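Local coordinates for Uly1 (Catenovulum maritimum, PDB 7DRQ), which cleaves the algal polysaccharide ulvan, probably by beta-elimination, as a calcium-binding lyase of polysaccharide lyase family 24, at residues I115-H123 and Y233-S241; T166-T174 and A181-M189. One frame throughout, in Å; residues are numbered along the deposited sequence.

Overall arrangement
From the N terminus, the chain first reaches residues 115-123, the turn joining strands 111-115 and 122-126. After strand 150-152 it enters a long loop leading to helix 195-198, where contact 2 joins 166-174 to 181-189, closes a short loop of six residues and binds a calcium ion. The next sheet follows, and its last hairpin, 233-241, returns to 115-123 in contact 1. Contact 2 is therefore nested inside the much larger loop of 109 residues closed by contact 1. Their centres lie about 15 Å apart, and they touch: the backbone N of Trp240 probably hydrogen-bonds to Met189 O, and Ile122 packs against Phe170. Together they tie two neighbouring sheets to the calcium-binding loop that links them in sequence.

Contact 1 (I115-H123 and Y233-S241); sequences ISPKDETIH and YLAEQGKWS
Tyr233 and Asp119 approach from opposite directions, the carboxylate lying at the edge of the ring: Tyr233 OH donates to the syn lone pair of Asp119 OD2 at 2.6 Å, with the carboxylate turned 53° from the ring. With CG anti to the backbone N (chi1 179°), the tyrosine reaches straight into the 115-123 turn, where Ser116 OG lies at the ring edge, 3.7 Å from Tyr233 CE2. One face of this ring receives the edge of His123, the centroids being 4.7 Å apart. The face of His123 in turn meets the edge of Trp240, their planes perpendicular, so the three rings form an aromatic cluster. Beside it, Lys118 CB packs on Ala235 CB at 3.8 Å.

A second shell fixes these groups. Asp119 OD1 takes two bonds from the same face of its carboxylate, one from Thr121 N, which makes an Asx turn, and one from Thr121 OG1 at 2.7 Å. That hydroxyl also accepts from His123 NE2 at 2.7 Å, linking the imidazole through Thr121 to the carboxylate that holds Tyr233. Ser116 OG accepts from Lys118 N in an ST turn. Farther out, Tyr150 OH, on strand 150-152, hydrogen-bonds to both His123 ND1 and Trp240 NE1.

The contact thus joins strands 111-115 and 122-126 to 225-234 and 239-245, two hairpins of neighbouring antiparallel sheets, consistent with adjacent blades of a beta-propeller, with Leu214 of strand 214-220 packing against all three rings.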
loop_
_atom_site.group_PDB
_atom_site.type_symbol
_atom_site.label_atom_id
_atom_site.label_comp_id
_atom_site.label_asym_id
_atom_site.label_seq_id
_atom_site.Cartn_x
_atom_site.Cartn_y
_atom_site.Cartn_z
ATOM N N ILE A 115 11.210 -9.015 1.857
ATOM C CA ILE A 115 12.431 -9.817 1.959
ATOM C C ILE A 115 13.552 -9.068 1.247
ATOM O O ILE A 115 13.349 -8.555 0.143
ATOM C CB ILE A 115 12.228 -11.211 1.333
ATOM C CG1 ILE A 115 10.953 -11.879 1.859
ATOM C CG2 ILE A 115 13.457 -12.086 1.568
ATOM C CD1 ILE A 115 10.959 -12.120 3.335
ATOM N N SER A 116 14.732 -8.984 1.875
ATOM C CA SER A 116 15.925 -8.571 1.128
ATOM C C SER A 116 16.440 -9.751 0.320
ATOM O O SER A 116 16.802 -10.773 0.903
ATOM C CB SER A 116 17.040 -8.093 2.040
ATOM O OG SER A 116 18.234 -7.915 1.260
ATOM N N PRO A 117 16.511 -9.651 -1.004
ATOM C CA PRO A 117 17.090 -10.755 -1.782
ATOM C C PRO A 117 18.596 -10.875 -1.599
ATOM O O PRO A 117 19.178 -11.864 -2.053
ATOM C CB PRO A 117 16.720 -10.400 -3.231
ATOM C CG PRO A 117 15.684 -9.301 -3.118
ATOM C CD PRO A 117 16.037 -8.563 -1.869
ATOM N N LYS A 118 19.232 -9.909 -0.931
ATOM C CA LYS A 118 20.671 -9.973 -0.711
ATOM C C LYS A 118 21.010 -10.831 0.503
ATOM O O LYS A 118 21.681 -11.858 0.373
ATOM C CB LYS A 118 21.242 -8.562 -0.580
ATOM C CG LYS A 118 21.294 -7.845 -1.923
ATOM C CD LYS A 118 21.587 -6.364 -1.760
ATOM C CE LYS A 118 21.997 -5.743 -3.081
ATOM N NZ LYS A 118 22.108 -6.771 -4.151
ATOM N N ASP A 119 20.526 -10.460 1.689
ATOM C CA ASP A 119 20.881 -11.203 2.896
ATOM C C ASP A 119 19.720 -11.998 3.479
ATOM O O ASP A 119 19.847 -12.531 4.586
ATOM C CB ASP A 119 21.473 -10.265 3.958
ATOM C CG ASP A 119 20.482 -9.221 4.463
ATOM O OD1 ASP A 119 19.297 -9.237 4.059
ATOM O OD2 ASP A 119 20.902 -8.379 5.283
ATOM N N GLU A 120 18.593 -12.082 2.768
ATOM C CA GLU A 120 17.433 -12.880 3.183
ATOM C C GLU A 120 16.868 -12.451 4.540
ATOM O O GLU A 120 16.216 -13.243 5.236
ATOM C CB GLU A 120 17.762 -14.378 3.185
ATOM C CG GLU A 120 17.891 -14.941 1.778
ATOM C CD GLU A 120 17.934 -16.463 1.735
ATOM O OE1 GLU A 120 18.225 -17.093 2.777
ATOM O OE2 GLU A 120 17.667 -17.028 0.654
ATOM N N THR A 121 17.086 -11.192 4.927
ATOM C CA THR A 121 16.384 -10.665 6.092
ATOM C C THR A 121 14.918 -10.419 5.752
ATOM O O THR A 121 14.557 -10.151 4.601
ATOM C CB THR A 121 17.007 -9.362 6.573
ATOM O OG1 THR A 121 17.167 -8.490 5.457
ATOM C CG2 THR A 121 18.370 -9.605 7.264
ATOM N N ILE A 122 14.074 -10.528 6.771
ATOM C CA ILE A 122 12.648 -10.261 6.671
ATOM C C ILE A 122 12.369 -8.953 7.388
ATOM O O ILE A 122 12.879 -8.726 8.489
ATOM C CB ILE A 122 11.823 -11.393 7.304
ATOM C CG1 ILE A 122 12.238 -12.748 6.717
ATOM C CG2 ILE A 122 10.306 -11.114 7.163
ATOM C CD1 ILE A 122 11.747 -13.936 7.533
ATOM N N HIS A 123 11.553 -8.104 6.775
ATOM C CA HIS A 123 11.223 -6.800 7.343
ATOM C C HIS A 123 9.718 -6.636 7.446
ATOM O O HIS A 123 8.993 -6.938 6.492
ATOM C CB HIS A 123 11.841 -5.699 6.493
ATOM C CG HIS A 123 13.307 -5.891 6.303
ATOM N ND1 HIS A 123 14.238 -5.337 7.153
ATOM C CD2 HIS A 123 14.002 -6.653 5.424
ATOM C CE1 HIS A 123 15.448 -5.715 6.784
ATOM N NE2 HIS A 123 15.336 -6.508 5.733
ATOM N N TYR A 233 17.556 -0.294 1.926
ATOM C CA TYR A 233 18.147 -1.246 2.849
ATOM C C TYR A 233 19.618 -1.442 2.504
ATOM O O TYR A 233 19.971 -1.707 1.350
ATOM C CB TYR A 233 17.397 -2.575 2.788
ATOM C CG TYR A 233 17.985 -3.592 3.719
ATOM C CD1 TYR A 233 18.124 -3.313 5.079
ATOM C CD2 TYR A 233 18.460 -4.806 3.237
ATOM C CE1 TYR A 233 18.681 -4.225 5.931
ATOM C CE2 TYR A 233 19.028 -5.730 4.086
ATOM C CZ TYR A 233 19.140 -5.432 5.434
ATOM O OH TYR A 233 19.708 -6.348 6.283
ATOM N N LEU A 234 20.481 -1.291 3.501
ATOM C CA LEU A 234 21.922 -1.454 3.310
ATOM C C LEU A 234 22.287 -2.833 3.852
ATOM O O LEU A 234 22.604 -2.988 5.032
ATOM C CB LEU A 234 22.681 -0.336 4.010
ATOM C CG LEU A 234 22.200 1.080 3.667
ATOM C CD1 LEU A 234 22.959 2.122 4.492
ATOM C CD2 LEU A 234 22.344 1.354 2.167
ATOM N N ALA A 235 22.232 -3.845 2.978
ATOM C CA ALA A 235 22.449 -5.221 3.425
ATOM C C ALA A 235 23.827 -5.400 4.047
ATOM O O ALA A 235 23.994 -6.173 5.000
ATOM C CB ALA A 235 22.267 -6.192 2.257
ATOM N N GLU A 236 24.830 -4.695 3.524
ATOM C CA GLU A 236 26.172 -4.843 4.063
ATOM C C GLU A 236 26.301 -4.270 5.471
ATOM O O GLU A 236 27.255 -4.611 6.178
ATOM C CB GLU A 236 27.179 -4.186 3.119
ATOM C CG GLU A 236 27.379 -2.704 3.352
ATOM C CD GLU A 236 26.307 -1.837 2.703
ATOM O OE1 GLU A 236 25.312 -2.379 2.152
ATOM O OE2 GLU A 236 26.478 -0.596 2.747
ATOM N N GLN A 237 25.361 -3.428 5.903
ATOM C CA GLN A 237 25.406 -2.831 7.230
ATOM C C GLN A 237 24.275 -3.289 8.143
ATOM O O GLN A 237 24.246 -2.887 9.308
ATOM C CB GLN A 237 25.384 -1.305 7.108
ATOM C CG GLN A 237 26.458 -0.779 6.179
ATOM C CD GLN A 237 26.454 0.729 6.085
ATOM O OE1 GLN A 237 26.411 1.418 7.101
ATOM N NE2 GLN A 237 26.500 1.251 4.863
ATOM N N GLY A 238 23.336 -4.096 7.648
ATOM C CA GLY A 238 22.240 -4.568 8.480
ATOM C C GLY A 238 21.310 -3.471 8.950
ATOM O O GLY A 238 20.759 -3.556 10.055
ATOM N N LYS A 239 21.124 -2.437 8.143
ATOM C CA LYS A 239 20.275 -1.316 8.528
ATOM C C LYS A 239 19.862 -0.577 7.265
ATOM O O LYS A 239 20.238 -0.951 6.149
ATOM C CB LYS A 239 20.994 -0.390 9.515
ATOM C CG LYS A 239 22.220 0.289 8.942
ATOM C CD LYS A 239 22.978 1.023 10.036
ATOM C CE LYS A 239 24.000 1.984 9.450
ATOM N NZ LYS A 239 24.787 2.627 10.542
ATOM N N TRP A 240 19.090 0.488 7.451
ATOM C CA TRP A 240 18.546 1.272 6.357
ATOM C C TRP A 240 19.177 2.656 6.324
ATOM O O TRP A 240 19.654 3.171 7.336
ATOM C CB TRP A 240 17.033 1.414 6.494
ATOM C CG TRP A 240 16.320 0.104 6.412
ATOM C CD1 TRP A 240 16.318 -0.896 7.354
ATOM C CD2 TRP A 240 15.505 -0.356 5.334
ATOM N NE1 TRP A 240 15.546 -1.946 6.919
ATOM C CE2 TRP A 240 15.038 -1.641 5.683
ATOM C CE3 TRP A 240 15.126 0.190 4.103
ATOM C CZ2 TRP A 240 14.203 -2.393 4.846
ATOM C CZ3 TRP A 240 14.286 -0.552 3.271
ATOM C CH2 TRP A 240 13.846 -1.832 3.645
ATOM N N SER A 241 19.175 3.242 5.134
ATOM C CA SER A 241 19.594 4.623 4.977
ATOM C C SER A 241 18.569 5.572 5.607
ATOM O O SER A 241 17.439 5.193 5.946
ATOM C CB SER A 241 19.787 4.945 3.497
ATOM O OG SER A 241 18.554 4.835 2.802
#

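Contact 2 (T166-T174 and A181-M189); sequences TLTQFVKDT and ATDYKHLTM. With CA (calcium ion), chain C.
Lys172 and Tyr184 pack together in a calcium-binding loop that leads from strand 150-152 to helix 195-198, within the BNR-repeat region of a probable beta-propeller. The lysine can be followed outward. Its CB lies 3.7 Å from Asp183 O; CG sits over one face of the Tyr184 ring in a CH-pi contact, 4.1 Å from the centroid; CD passes alongside the carbonyl oxygen of Ala181; CE comes near Tyr184 OH; and NZ donates to Ala181 O at 2.8 Å, in the carbonyl plane. The chain runs extended beyond CG, chi2 to chi4 all near 180°, which carries the ammonium past the ring to that carbonyl.

Leu167 CD1 covers the opposite face of Tyr184, over its centre, while Phe170 O lies at the ring edge. The phenol oxygen shares a water with Leu167 O. Replacing Tyr184 by an alanine removes the ring that separates Leu167 from Lys172 CG, and is likely to leave a gap there and the shared water without its phenol partner.

The two arms of the loop are also joined through the backbone, by Asp173 N to Asp183 O, and by His186 NE2. The latter donates almost straight (171°) to Val171 O, in the imidazole plane but from above the carbonyl plane, with Asp173 CB over a face of the ring.

The same region carries the calcium ligands. Glu179 N hydrogen-bonds to Asp183 OD2, and Ser175 OG to Asp173 OD1, while Lys185 N donates to Asp183 OD1, closing an Asx turn. Three waters and Lys185 O bind the ion, as do Asp173 through OD2 alone, 2.4 Å from the calcium, and Asp183 through both OD1 and OD2, each 2.5 Å away.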
loop_
_atom_site.group_PDB
_atom_site.type_symbol
_atom_site.label_atom_id
_atom_site.label_comp_id
_atom_site.label_asym_id
_atom_site.label_seq_id
_atom_site.Cartn_x
_atom_site.Cartn_y
_atom_site.Cartn_z
ATOM N N THR A 166 10.412 -19.330 13.190
ATOM C CA THR A 166 9.798 -18.954 14.457
ATOM C C THR A 166 10.276 -17.563 14.849
ATOM O O THR A 166 11.152 -16.981 14.208
ATOM C CB THR A 166 10.158 -19.921 15.594
ATOM O OG1 THR A 166 11.525 -19.702 15.963
ATOM C CG2 THR A 166 9.957 -21.399 15.196
ATOM N N LEU A 167 9.731 -17.064 15.964
ATOM C CA LEU A 167 10.167 -15.791 16.536
ATOM C C LEU A 167 11.660 -15.769 16.857
ATOM O O LEU A 167 12.238 -14.682 16.968
ATOM C CB LEU A 167 9.355 -15.513 17.800
ATOM C CG LEU A 167 8.771 -14.146 18.101
ATOM C CD1 LEU A 167 8.212 -13.496 16.854
ATOM C CD2 LEU A 167 7.697 -14.321 19.165
ATOM N N THR A 168 12.296 -16.943 17.013
ATOM C CA THR A 168 13.742 -16.999 17.219
ATOM C C THR A 168 14.500 -16.297 16.095
ATOM O O THR A 168 15.609 -15.786 16.313
ATOM C CB THR A 168 14.199 -18.459 17.333
ATOM O OG1 THR A 168 13.552 -19.074 18.452
ATOM C CG2 THR A 168 15.696 -18.543 17.536
ATOM N N GLN A 169 13.911 -16.237 14.899
ATOM C CA GLN A 169 14.538 -15.592 13.755
ATOM C C GLN A 169 14.475 -14.070 13.810
ATOM O O GLN A 169 15.143 -13.411 13.005
ATOM C CB GLN A 169 13.874 -16.066 12.458
ATOM C CG GLN A 169 14.192 -17.519 12.133
ATOM C CD GLN A 169 15.678 -17.765 12.146
ATOM O OE1 GLN A 169 16.394 -17.322 11.257
ATOM N NE2 GLN A 169 16.158 -18.463 13.175
ATOM N N PHE A 170 13.710 -13.497 14.724
ATOM C CA PHE A 170 13.508 -12.058 14.725
ATOM C C PHE A 170 14.272 -11.409 15.869
ATOM O O PHE A 170 14.567 -12.044 16.886
ATOM C CB PHE A 170 12.016 -11.716 14.774
ATOM C CG PHE A 170 11.361 -11.854 13.429
ATOM C CD1 PHE A 170 11.030 -13.115 12.939
ATOM C CD2 PHE A 170 11.185 -10.743 12.614
ATOM C CE1 PHE A 170 10.469 -13.260 11.682
ATOM C CE2 PHE A 170 10.628 -10.866 11.356
ATOM C CZ PHE A 170 10.264 -12.140 10.883
ATOM N N VAL A 171 14.618 -10.146 15.663
ATOM C CA VAL A 171 15.575 -9.440 16.509
ATOM C C VAL A 171 14.811 -8.595 17.512
ATOM O O VAL A 171 13.988 -7.751 17.136
ATOM C CB VAL A 171 16.529 -8.575 15.674
ATOM C CG1 VAL A 171 17.517 -7.855 16.605
ATOM C CG2 VAL A 171 17.255 -9.421 14.647
ATOM N N LYS A 172 15.095 -8.814 18.793
ATOM C CA LYS A 172 14.425 -8.067 19.841
ATOM C C LYS A 172 14.949 -6.636 19.928
ATOM O O LYS A 172 16.107 -6.336 19.601
ATOM C CB LYS A 172 14.596 -8.776 21.190
ATOM C CG LYS A 172 14.017 -10.189 21.232
ATOM C CD LYS A 172 13.983 -10.743 22.648
ATOM C CE LYS A 172 13.667 -12.232 22.658
ATOM N NZ LYS A 172 13.482 -12.756 24.047
ATOM N N ASP A 173 14.073 -5.744 20.380
ATOM C CA ASP A 173 14.486 -4.415 20.809
ATOM C C ASP A 173 15.306 -4.573 22.081
ATOM O O ASP A 173 14.770 -4.971 23.117
ATOM C CB ASP A 173 13.257 -3.536 21.040
ATOM C CG ASP A 173 13.605 -2.123 21.484
ATOM O OD1 ASP A 173 14.792 -1.828 21.725
ATOM O OD2 ASP A 173 12.683 -1.294 21.585
ATOM N N THR A 174 16.612 -4.294 21.996
ATOM C CA THR A 174 17.487 -4.276 23.164
ATOM C C THR A 174 18.051 -2.884 23.406
ATOM O O THR A 174 19.097 -2.736 24.054
ATOM C CB THR A 174 18.627 -5.294 23.031
ATOM O OG1 THR A 174 19.366 -5.069 21.823
ATOM C CG2 THR A 174 18.077 -6.705 23.030
ATOM N N ALA A 181 11.353 -8.483 27.392
ATOM C CA ALA A 181 11.812 -9.705 26.743
ATOM C C ALA A 181 11.006 -10.088 25.504
ATOM O O ALA A 181 11.476 -10.914 24.721
ATOM C CB ALA A 181 11.782 -10.865 27.739
ATOM N N THR A 182 9.811 -9.540 25.305
ATOM C CA THR A 182 9.036 -9.864 24.108
ATOM C C THR A 182 8.777 -8.626 23.253
ATOM O O THR A 182 7.792 -8.572 22.504
ATOM C CB THR A 182 7.720 -10.555 24.464
ATOM O OG1 THR A 182 6.858 -9.638 25.139
ATOM C CG2 THR A 182 7.982 -11.746 25.368
ATOM N N ASP A 183 9.661 -7.631 23.359
ATOM C CA ASP A 183 9.593 -6.405 22.564
ATOM C C ASP A 183 10.377 -6.647 21.280
ATOM O O ASP A 183 11.616 -6.641 21.276
ATOM C CB ASP A 183 10.139 -5.228 23.371
ATOM C CG ASP A 183 10.085 -3.896 22.627
ATOM O OD1 ASP A 183 9.790 -3.856 21.410
ATOM O OD2 ASP A 183 10.376 -2.870 23.288
ATOM N N TYR A 184 9.650 -6.875 20.182
ATOM C CA TYR A 184 10.238 -7.005 18.855
ATOM C C TYR A 184 10.059 -5.756 18.001
ATOM O O TYR A 184 10.292 -5.812 16.786
ATOM C CB TYR A 184 9.633 -8.204 18.123
ATOM C CG TYR A 184 10.077 -9.528 18.692
ATOM C CD1 TYR A 184 9.388 -10.112 19.745
ATOM C CD2 TYR A 184 11.179 -10.194 18.169
ATOM C CE1 TYR A 184 9.789 -11.323 20.269
ATOM C CE2 TYR A 184 11.587 -11.411 18.691
ATOM C CZ TYR A 184 10.885 -11.962 19.739
ATOM O OH TYR A 184 11.267 -13.170 20.270
ATOM N N LYS A 185 9.647 -4.637 18.594
ATOM C CA LYS A 185 9.304 -3.438 17.837
ATOM C C LYS A 185 10.411 -2.403 17.992
ATOM O O LYS A 185 10.763 -2.017 19.112
ATOM C CB LYS A 185 7.956 -2.872 18.292
ATOM C CG LYS A 185 6.751 -3.798 17.992
ATOM C CD LYS A 185 5.448 -3.174 18.494
ATOM C CE LYS A 185 5.405 -3.156 20.021
ATOM N NZ LYS A 185 4.194 -2.467 20.569
ATOM N N HIS A 186 10.970 -1.982 16.868
ATOM C CA HIS A 186 12.063 -1.032 16.832
ATOM C C HIS A 186 11.542 0.330 16.401
ATOM O O HIS A 186 10.701 0.439 15.503
ATOM C CB HIS A 186 13.154 -1.514 15.883
ATOM C CG HIS A 186 13.767 -2.807 16.315
ATOM N ND1 HIS A 186 14.941 -2.867 17.035
ATOM C CD2 HIS A 186 13.345 -4.087 16.163
ATOM C CE1 HIS A 186 15.227 -4.133 17.293
ATOM N NE2 HIS A 186 14.273 -4.893 16.776
ATOM N N LEU A 187 12.048 1.362 17.049
ATOM C CA LEU A 187 11.550 2.716 16.857
ATOM C C LEU A 187 12.228 3.428 15.693
ATOM O O LEU A 187 11.908 4.594 15.422
ATOM C CB LEU A 187 11.751 3.510 18.155
ATOM C CG LEU A 187 10.902 4.756 18.391
ATOM C CD1 LEU A 187 9.420 4.400 18.323
ATOM C CD2 LEU A 187 11.260 5.372 19.734
ATOM N N THR A 188 13.145 2.748 15.007
ATOM C CA THR A 188 13.977 3.314 13.955
ATOM C C THR A 188 14.417 2.188 13.034
ATOM O O THR A 188 14.474 1.020 13.432
ATOM C CB THR A 188 15.216 4.037 14.525
ATOM O OG1 THR A 188 16.118 4.369 13.457
ATOM C CG2 THR A 188 15.958 3.138 15.528
HETATM N N MSE A 189 14.730 2.560 11.795
HETATM C CA MSE A 189 15.292 1.647 10.804
HETATM C C MSE A 189 16.798 1.828 10.599
HETATM O O MSE A 189 17.439 1.027 9.913
HETATM C CB MSE A 189 14.576 1.859 9.468
HETATM C CG MSE A 189 13.060 1.791 9.615
HETATM SE SE MSE A 189 12.187 1.734 7.868
HETATM C CE MSE A 189 12.616 -0.105 7.371
HETATM CA CA CA C . 10.311 -1.368 21.346
HETATM O O HOH W 1 14.080 -13.908 19.199
HETATM O O HOH W 2 12.018 -7.503 15.340
HETATM O O HOH W 3 13.867 0.846 19.169
HETATM O O HOH W 4 10.202 0.789 20.136
HETATM O O HOH W 5 10.123 0.400 23.114
HETATM O O HOH W 6 7.873 -1.126 21.431
#